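NUDIX hydrolase (Alicyclobacillus acidocaldarius subsp. acidocaldarius, PDB 3QSJ) probably hydrolyses phosphorus-containing acid anhydrides with the help of divalent metal ions such as magnesium or manganese, and holds a calcium ion in this crystal. Local coordinates at residues A[84-90]-A[104-110]; A[11-15]-A[78-83]; A[22-26]-A[180-184]. All blocks are in the same frame, centred on the assembly; numbering follows the deposited sequence.

Contact 1 of 3, residues A[84-90]-A[104-110]; sequences AEEIGWL and PLAPDEQ. With CA (calcium ion), chain B.
The C-terminal end of the Nudix-box helix, the Glu-Glu-X-Gly part of the Nudix signature, is tied to the start of helix 107-113 and the turn before it, where Gln110 packs on Gly88 and bonds to Glu85. A chi1 of -178° turns the Gln110 chain away from its own amide nitrogen, and it runs extended to place NE2 3.1 Å from Glu85 O. That bond is almost straight (176°) and lies in the amide plane of Gln110, although the donor sits above the carbonyl plane. Arg168 holds Gln110 OE1, so each end of the amide has its own partner. Gly88, of positive phi, ends the helix; lacking a CB, it lets Gln110 OE1 within 3.5 Å of its CA, where a side chain would collide. Leu105 N donates to Gly88 O at 3.0 Å. Leu105 CD1 lies 4.1 Å from Ala84 CB, and Leu105 CD2 3.9 Å from Leu90 CD1. Glu86 OE2 binds calcium at 2.2 Å, while second-shell Glu85 OE1 accepts from a calcium-bound water at 2.9 Å, its OE2 being paired with Arg81. Pro104 makes a CH-pi contact over one Trp89 face, its CB 3.5 Å from the six-membered-ring centroid and 5° off the normal.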
# COMPACT_ATOMS: atom_id res chain seq x y z
N ALA A 84 -0.54 4.29 6.15
CA ALA A 84 -0.25 5.10 7.34
C ALA A 84 -0.84 4.39 8.55
O ALA A 84 -0.21 4.29 9.61
CB ALA A 84 -0.86 6.50 7.18
N GLU A 85 -2.05 3.85 8.38
CA GLU A 85 -2.71 3.16 9.49
C GLU A 85 -1.92 1.94 9.92
O GLU A 85 -1.83 1.67 11.10
CB GLU A 85 -4.12 2.68 9.08
CG GLU A 85 -5.09 3.83 8.82
CD GLU A 85 -6.42 3.36 8.26
OE1 GLU A 85 -6.63 2.13 8.20
OE2 GLU A 85 -7.24 4.21 7.86
N GLU A 86 -1.41 1.17 8.94
CA GLU A 86 -0.80 -0.12 9.24
C GLU A 86 0.63 -0.03 9.72
O GLU A 86 1.00 -0.76 10.65
CB GLU A 86 -0.92 -0.99 7.96
CG GLU A 86 -2.35 -1.43 7.73
CD GLU A 86 -2.46 -2.33 6.52
OE1 GLU A 86 -1.64 -3.27 6.41
OE2 GLU A 86 -3.41 -2.13 5.74
N ILE A 87 1.44 0.85 9.12
CA ILE A 87 2.87 0.91 9.46
C ILE A 87 3.37 2.24 10.00
O ILE A 87 4.58 2.36 10.27
CB ILE A 87 3.74 0.34 8.30
CG1 ILE A 87 3.55 1.19 7.03
CG2 ILE A 87 3.38 -1.16 8.04
CD1 ILE A 87 4.67 2.00 6.50
N GLY A 88 2.47 3.21 10.18
CA GLY A 88 2.83 4.45 10.87
C GLY A 88 3.65 5.46 10.09
O GLY A 88 4.33 6.32 10.69
N TRP A 89 3.70 5.32 8.77
CA TRP A 89 4.41 6.31 7.94
C TRP A 89 3.40 6.86 6.92
O TRP A 89 2.69 6.08 6.25
CB TRP A 89 5.60 5.68 7.17
CG TRP A 89 6.75 5.28 8.08
CD1 TRP A 89 6.87 4.11 8.78
CD2 TRP A 89 7.95 6.03 8.36
NE1 TRP A 89 8.01 4.13 9.55
CE2 TRP A 89 8.69 5.30 9.32
CE3 TRP A 89 8.41 7.30 7.98
CZ2 TRP A 89 9.91 5.75 9.83
CZ3 TRP A 89 9.64 7.72 8.43
CH2 TRP A 89 10.40 6.94 9.32
N LEU A 90 3.42 8.19 6.74
CA LEU A 90 2.64 8.84 5.69
C LEU A 90 3.58 9.09 4.60
O LEU A 90 4.53 9.89 4.76
CB LEU A 90 2.05 10.20 6.10
CG LEU A 90 0.68 10.19 6.70
CD1 LEU A 90 0.35 11.54 7.35
CD2 LEU A 90 -0.38 9.80 5.67
N PRO A 104 8.14 9.96 10.58
CA PRO A 104 7.05 9.02 10.82
C PRO A 104 5.97 9.71 11.66
O PRO A 104 6.19 10.76 12.28
CB PRO A 104 7.71 7.94 11.70
CG PRO A 104 8.79 8.67 12.44
CD PRO A 104 9.28 9.75 11.52
N LEU A 105 4.83 9.07 11.74
CA LEU A 105 3.78 9.53 12.65
C LEU A 105 4.18 9.08 14.04
O LEU A 105 4.76 8.00 14.21
CB LEU A 105 2.44 8.83 12.28
CG LEU A 105 1.84 9.21 10.93
CD1 LEU A 105 0.76 8.19 10.56
CD2 LEU A 105 1.26 10.65 10.99
N ALA A 106 3.85 9.88 15.04
CA ALA A 106 4.09 9.50 16.41
C ALA A 106 3.05 8.37 16.72
O ALA A 106 2.00 8.32 16.08
CB ALA A 106 3.84 10.69 17.33
N PRO A 107 3.34 7.47 17.69
CA PRO A 107 2.36 6.43 18.05
C PRO A 107 0.94 6.96 18.22
O PRO A 107 0.01 6.34 17.70
CB PRO A 107 2.90 5.90 19.39
CG PRO A 107 4.34 6.15 19.35
CD PRO A 107 4.55 7.40 18.54
N ASP A 108 0.77 8.13 18.90
CA ASP A 108 -0.57 8.71 19.16
C ASP A 108 -1.29 9.17 17.90
O ASP A 108 -2.50 9.05 17.82
CB ASP A 108 -0.49 9.87 20.15
CG ASP A 108 -0.66 9.50 21.62
OD1 ASP A 108 -0.80 8.29 21.92
OD2 ASP A 108 -0.67 10.43 22.46
N GLU A 109 -0.55 9.67 16.91
CA GLU A 109 -1.16 10.12 15.64
C GLU A 109 -1.55 8.89 14.88
O GLU A 109 -2.61 8.87 14.29
CB GLU A 109 -0.18 10.97 14.80
CG GLU A 109 0.30 12.22 15.54
CD GLU A 109 1.34 13.02 14.81
OE1 GLU A 109 2.38 12.44 14.42
OE2 GLU A 109 1.12 14.24 14.62
N GLN A 110 -0.69 7.84 14.89
CA GLN A 110 -1.06 6.58 14.20
C GLN A 110 -2.31 6.00 14.89
O GLN A 110 -3.22 5.55 14.23
CB GLN A 110 0.08 5.55 14.21
CG GLN A 110 -0.25 4.25 13.47
CD GLN A 110 0.89 3.25 13.46
OE1 GLN A 110 1.96 3.45 14.09
NE2 GLN A 110 0.72 2.16 12.74
CA CA B . -5.64 -2.19 6.02
O HOH W 1 -5.63 -0.58 7.91
O HOH W 2 -7.91 -2.65 6.23

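Contact 2 of 3, residues A[11-15]-A[78-83]; sequences ATLVV and TALRET. With CA (calcium ion), chain B.
Thr78 opens the contact of the Nudix-box helix with strand 11-15 by placing CG2 3.9 Å from Ala11 CB, while its OG1 turns to Asp53. Next, Ala79 points its methyl at the strand, and its CB meets Ala11 CB at 3.9 Å and touches the Leu13 CB as well. Such a small residue is consistent with the near approach of the axes of segments 11-15 and 78-83, which come within 6.6 Å at a crossing angle of -70°. Leu80 starts away from the strand, yet its CD2 reaches Leu13 CD2 at 3.8 Å. Arg81 faces elsewhere and bridges to its neighbour, NH1 standing 2.9 Å from Glu82 OE2 and above that carboxylate's plane. The bend at chi2 (-75°) of Glu82 turns OE1 to calcium, which it binds at 2.4 Å; Gly46 O and Glu86 complete the protein ligands of the site. Thr83 closes the row: with OG1 beside its backbone N (chi1 -62°), the hydroxyl donates to Ala79 O at 2.8 Å, while Thr83 N reaches the same oxygen from the opposite face. The hydroxyl so held rests 3.3 Å from Leu13 CB. Around this interface, strand 7-18 pairs with strands 42-48 and 151-160, and Val14, pointing away from the Nudix helix, packs against Val203 and Leu207 of helix 198-209.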
# COMPACT_ATOMS: atom_id res chain seq x y z
N ALA A 11 -7.50 -0.82 -2.34
CA ALA A 11 -6.20 -0.47 -2.93
C ALA A 11 -5.13 -0.88 -2.01
O ALA A 11 -5.31 -0.99 -0.78
CB ALA A 11 -6.09 1.04 -3.17
N THR A 12 -3.99 -1.14 -2.63
CA THR A 12 -2.81 -1.65 -1.95
C THR A 12 -1.59 -0.86 -2.38
O THR A 12 -1.44 -0.56 -3.57
CB THR A 12 -2.65 -3.14 -2.29
OG1 THR A 12 -3.81 -3.82 -1.81
CG2 THR A 12 -1.48 -3.75 -1.56
N LEU A 13 -0.66 -0.65 -1.43
CA LEU A 13 0.57 0.10 -1.71
C LEU A 13 1.76 -0.81 -1.58
O LEU A 13 1.99 -1.44 -0.53
CB LEU A 13 0.74 1.31 -0.77
CG LEU A 13 1.81 2.32 -1.21
CD1 LEU A 13 1.48 2.85 -2.62
CD2 LEU A 13 1.91 3.46 -0.15
N VAL A 14 2.60 -0.82 -2.64
CA VAL A 14 3.79 -1.65 -2.70
C VAL A 14 4.91 -0.65 -2.52
O VAL A 14 5.22 0.12 -3.46
CB VAL A 14 3.86 -2.40 -4.05
CG1 VAL A 14 5.09 -3.32 -4.10
CG2 VAL A 14 2.57 -3.19 -4.31
N VAL A 15 5.49 -0.63 -1.32
CA VAL A 15 6.55 0.35 -0.98
C VAL A 15 7.88 -0.38 -1.10
O VAL A 15 8.13 -1.36 -0.39
CB VAL A 15 6.34 0.92 0.45
CG1 VAL A 15 7.34 2.04 0.74
CG2 VAL A 15 4.89 1.42 0.63
N THR A 78 -6.49 5.88 -1.03
CA THR A 78 -6.90 4.72 -0.20
C THR A 78 -5.63 3.98 0.19
O THR A 78 -5.43 3.66 1.33
CB THR A 78 -7.87 3.79 -1.00
OG1 THR A 78 -9.04 4.54 -1.34
CG2 THR A 78 -8.16 2.46 -0.22
N ALA A 79 -4.77 3.71 -0.78
CA ALA A 79 -3.54 2.96 -0.52
C ALA A 79 -2.61 3.67 0.47
O ALA A 79 -2.09 3.03 1.41
CB ALA A 79 -2.82 2.68 -1.84
N LEU A 80 -2.44 4.97 0.31
CA LEU A 80 -1.57 5.79 1.18
C LEU A 80 -2.17 5.84 2.58
O LEU A 80 -1.43 5.74 3.57
CB LEU A 80 -1.46 7.19 0.57
CG LEU A 80 -0.53 7.23 -0.65
CD1 LEU A 80 -0.86 8.46 -1.52
CD2 LEU A 80 0.94 7.14 -0.21
N ARG A 81 -3.47 6.01 2.68
CA ARG A 81 -4.10 6.08 4.00
C ARG A 81 -3.94 4.76 4.79
O ARG A 81 -3.66 4.79 5.98
CB ARG A 81 -5.61 6.42 3.88
CG ARG A 81 -6.37 6.33 5.26
CD ARG A 81 -7.89 6.63 5.15
NE ARG A 81 -8.52 5.84 4.08
CZ ARG A 81 -8.77 4.53 4.13
NH1 ARG A 81 -8.47 3.82 5.23
NH2 ARG A 81 -9.33 3.92 3.09
N GLU A 82 -4.22 3.63 4.12
CA GLU A 82 -4.19 2.28 4.71
C GLU A 82 -2.76 1.98 5.15
O GLU A 82 -2.54 1.43 6.24
CB GLU A 82 -4.66 1.27 3.67
CG GLU A 82 -6.17 1.32 3.43
CD GLU A 82 -7.05 0.72 4.52
OE1 GLU A 82 -6.55 -0.14 5.28
OE2 GLU A 82 -8.27 1.03 4.56
N THR A 83 -1.76 2.45 4.37
CA THR A 83 -0.37 2.27 4.71
C THR A 83 -0.04 3.05 6.02
O THR A 83 0.66 2.52 6.89
CB THR A 83 0.54 2.72 3.54
OG1 THR A 83 0.24 1.87 2.41
CG2 THR A 83 2.02 2.57 3.88
CA CA B . -5.64 -2.19 6.02
O HOH W 2 -7.91 -2.65 6.23
O HOH W 1 -5.63 -0.58 7.91

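Contact 3 of 3, residues A[22-26]-A[180-184]; sequences KDIEV and TPARD
An antiparallel strand pair that runs straight into a helix start joins Val26 to Thr180. Their backbones form a hydrogen-bonded pair: Val26 N reaches Thr180 O at 2.9 Å, and Thr180 N returns a bond of 2.9 Å to Val26 O. The ladder carries on into the first turn of helix 182-190, where Ala182 N meets Ile24 O at 3.1 Å, in the carbonyl plane and nearly straight (171°). Between these rungs Glu25 CA makes a CA-H...O contact with Thr180 O at 3.2 Å. The pairing belongs to the central sheet of the Nudix alpha/beta/alpha sandwich, and Leu204 and Leu207 of helix 198-209 pack on Val26. Thr180 and Val26 lie side by side on that face, CG2 of Thr180 4.1 Å from CG1 of Val26. With its hydroxyl anti to the backbone N (chi1 -177°), Thr180 OG1 bonds to Pro181 O at 3.2 Å. A glycine in place of Thr180 would probably open a gap beside Val26 CG1 and take from Pro181 O its hydroxyl donor. Toward the surface, a water donates to Ile24 O at 2.8 Å and accepts from Arg183 N. Asp23 OD1 approaches the edge of the Arg183 guanidinium near its plane, 3.9 Å from NH1, a long salt bridge with the two flat groups turned 44° apart; a second water links the same two atoms weakly.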
# COMPACT_ATOMS: atom_id res chain seq x y z
N LYS A 22 21.97 -5.73 -4.21
CA LYS A 22 21.33 -5.14 -5.39
C LYS A 22 19.96 -5.78 -5.71
O LYS A 22 19.62 -5.95 -6.88
CB LYS A 22 22.28 -5.12 -6.62
CG LYS A 22 23.51 -4.23 -6.44
CD LYS A 22 24.43 -4.26 -7.66
CE LYS A 22 25.54 -3.24 -7.57
NZ LYS A 22 25.04 -1.85 -7.78
N ASP A 23 19.25 -6.22 -4.67
CA ASP A 23 17.90 -6.75 -4.80
C ASP A 23 16.91 -5.72 -4.27
O ASP A 23 17.19 -5.08 -3.27
CB ASP A 23 17.72 -8.06 -4.01
CG ASP A 23 18.52 -9.25 -4.53
OD1 ASP A 23 18.75 -9.32 -5.75
OD2 ASP A 23 18.91 -10.11 -3.72
N ILE A 24 15.70 -5.65 -4.87
CA ILE A 24 14.67 -4.76 -4.33
C ILE A 24 14.13 -5.37 -3.04
O ILE A 24 13.85 -6.57 -2.98
CB ILE A 24 13.56 -4.58 -5.38
CG1 ILE A 24 14.12 -3.83 -6.60
CG2 ILE A 24 12.37 -3.83 -4.74
CD1 ILE A 24 13.20 -3.70 -7.85
N GLU A 25 13.88 -4.51 -2.05
CA GLU A 25 13.24 -4.89 -0.80
C GLU A 25 11.90 -4.20 -0.78
O GLU A 25 11.75 -3.15 -1.39
CB GLU A 25 14.07 -4.43 0.41
CG GLU A 25 15.34 -5.25 0.43
CD GLU A 25 16.41 -4.83 1.41
OE1 GLU A 25 16.20 -3.84 2.15
OE2 GLU A 25 17.46 -5.53 1.44
N VAL A 26 10.94 -4.75 -0.01
CA VAL A 26 9.54 -4.27 -0.03
C VAL A 26 8.95 -4.39 1.37
O VAL A 26 9.37 -5.29 2.11
CB VAL A 26 8.74 -5.09 -1.09
CG1 VAL A 26 8.74 -6.62 -0.80
CG2 VAL A 26 7.32 -4.55 -1.28
N THR A 180 11.48 -6.68 3.50
CA THR A 180 12.05 -7.96 3.10
C THR A 180 12.53 -7.96 1.66
O THR A 180 11.87 -7.36 0.80
CB THR A 180 11.01 -9.12 3.30
OG1 THR A 180 11.63 -10.36 2.97
CG2 THR A 180 9.76 -8.94 2.45
N PRO A 181 13.65 -8.62 1.32
CA PRO A 181 13.98 -8.77 -0.11
C PRO A 181 12.78 -9.51 -0.75
O PRO A 181 12.22 -10.42 -0.13
CB PRO A 181 15.21 -9.67 -0.09
CG PRO A 181 15.75 -9.58 1.24
CD PRO A 181 14.63 -9.33 2.18
N ALA A 182 12.33 -9.07 -1.93
CA ALA A 182 11.16 -9.68 -2.62
C ALA A 182 11.41 -11.17 -2.96
O ALA A 182 10.49 -11.98 -2.84
CB ALA A 182 10.82 -8.88 -3.88
N ARG A 183 12.67 -11.53 -3.31
CA ARG A 183 13.07 -12.93 -3.60
C ARG A 183 12.83 -13.88 -2.40
O ARG A 183 12.29 -14.99 -2.58
CB ARG A 183 14.56 -12.94 -4.01
CG ARG A 183 14.98 -14.16 -4.82
CD ARG A 183 16.45 -14.05 -5.23
NE ARG A 183 16.71 -12.89 -6.08
CZ ARG A 183 16.71 -12.92 -7.41
NH1 ARG A 183 16.96 -11.81 -8.10
NH2 ARG A 183 16.46 -14.05 -8.06
N ASP A 184 13.26 -13.44 -1.19
CA ASP A 184 13.13 -14.16 0.10
C ASP A 184 11.67 -14.52 0.34
O ASP A 184 11.33 -15.68 0.56
CB ASP A 184 13.59 -13.26 1.29
CG ASP A 184 15.04 -13.30 1.73
OD1 ASP A 184 15.91 -13.64 0.90
OD2 ASP A 184 15.32 -12.89 2.90
O HOH W 3 15.62 -9.65 -6.76
O HOH W 4 14.27 -8.96 -4.45

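Contact 2 is the core of the three, its centre about 3 Å from the chain centre; those of contacts 1 and 3 lie about 14 and 16 Å out and, though largely buried, these two include exposed residues. Contacts 1 and 2 share helix 72-87, the calcium ion and two of its waters: contact 2 packs the helix on the sheet through apolar and methyl contacts, while contact 1 secures its end with a side-chain amide, a backbone bond and a proline on tryptophan. Contact 3 lies within the same sheet, where strand 24-31 pairs with 174-181 by backbone hydrogen bonds, with one good water bridge and a long salt bridge at its rim. Val26 CG2 lies 3.4 Å from Val15 O of contact 2.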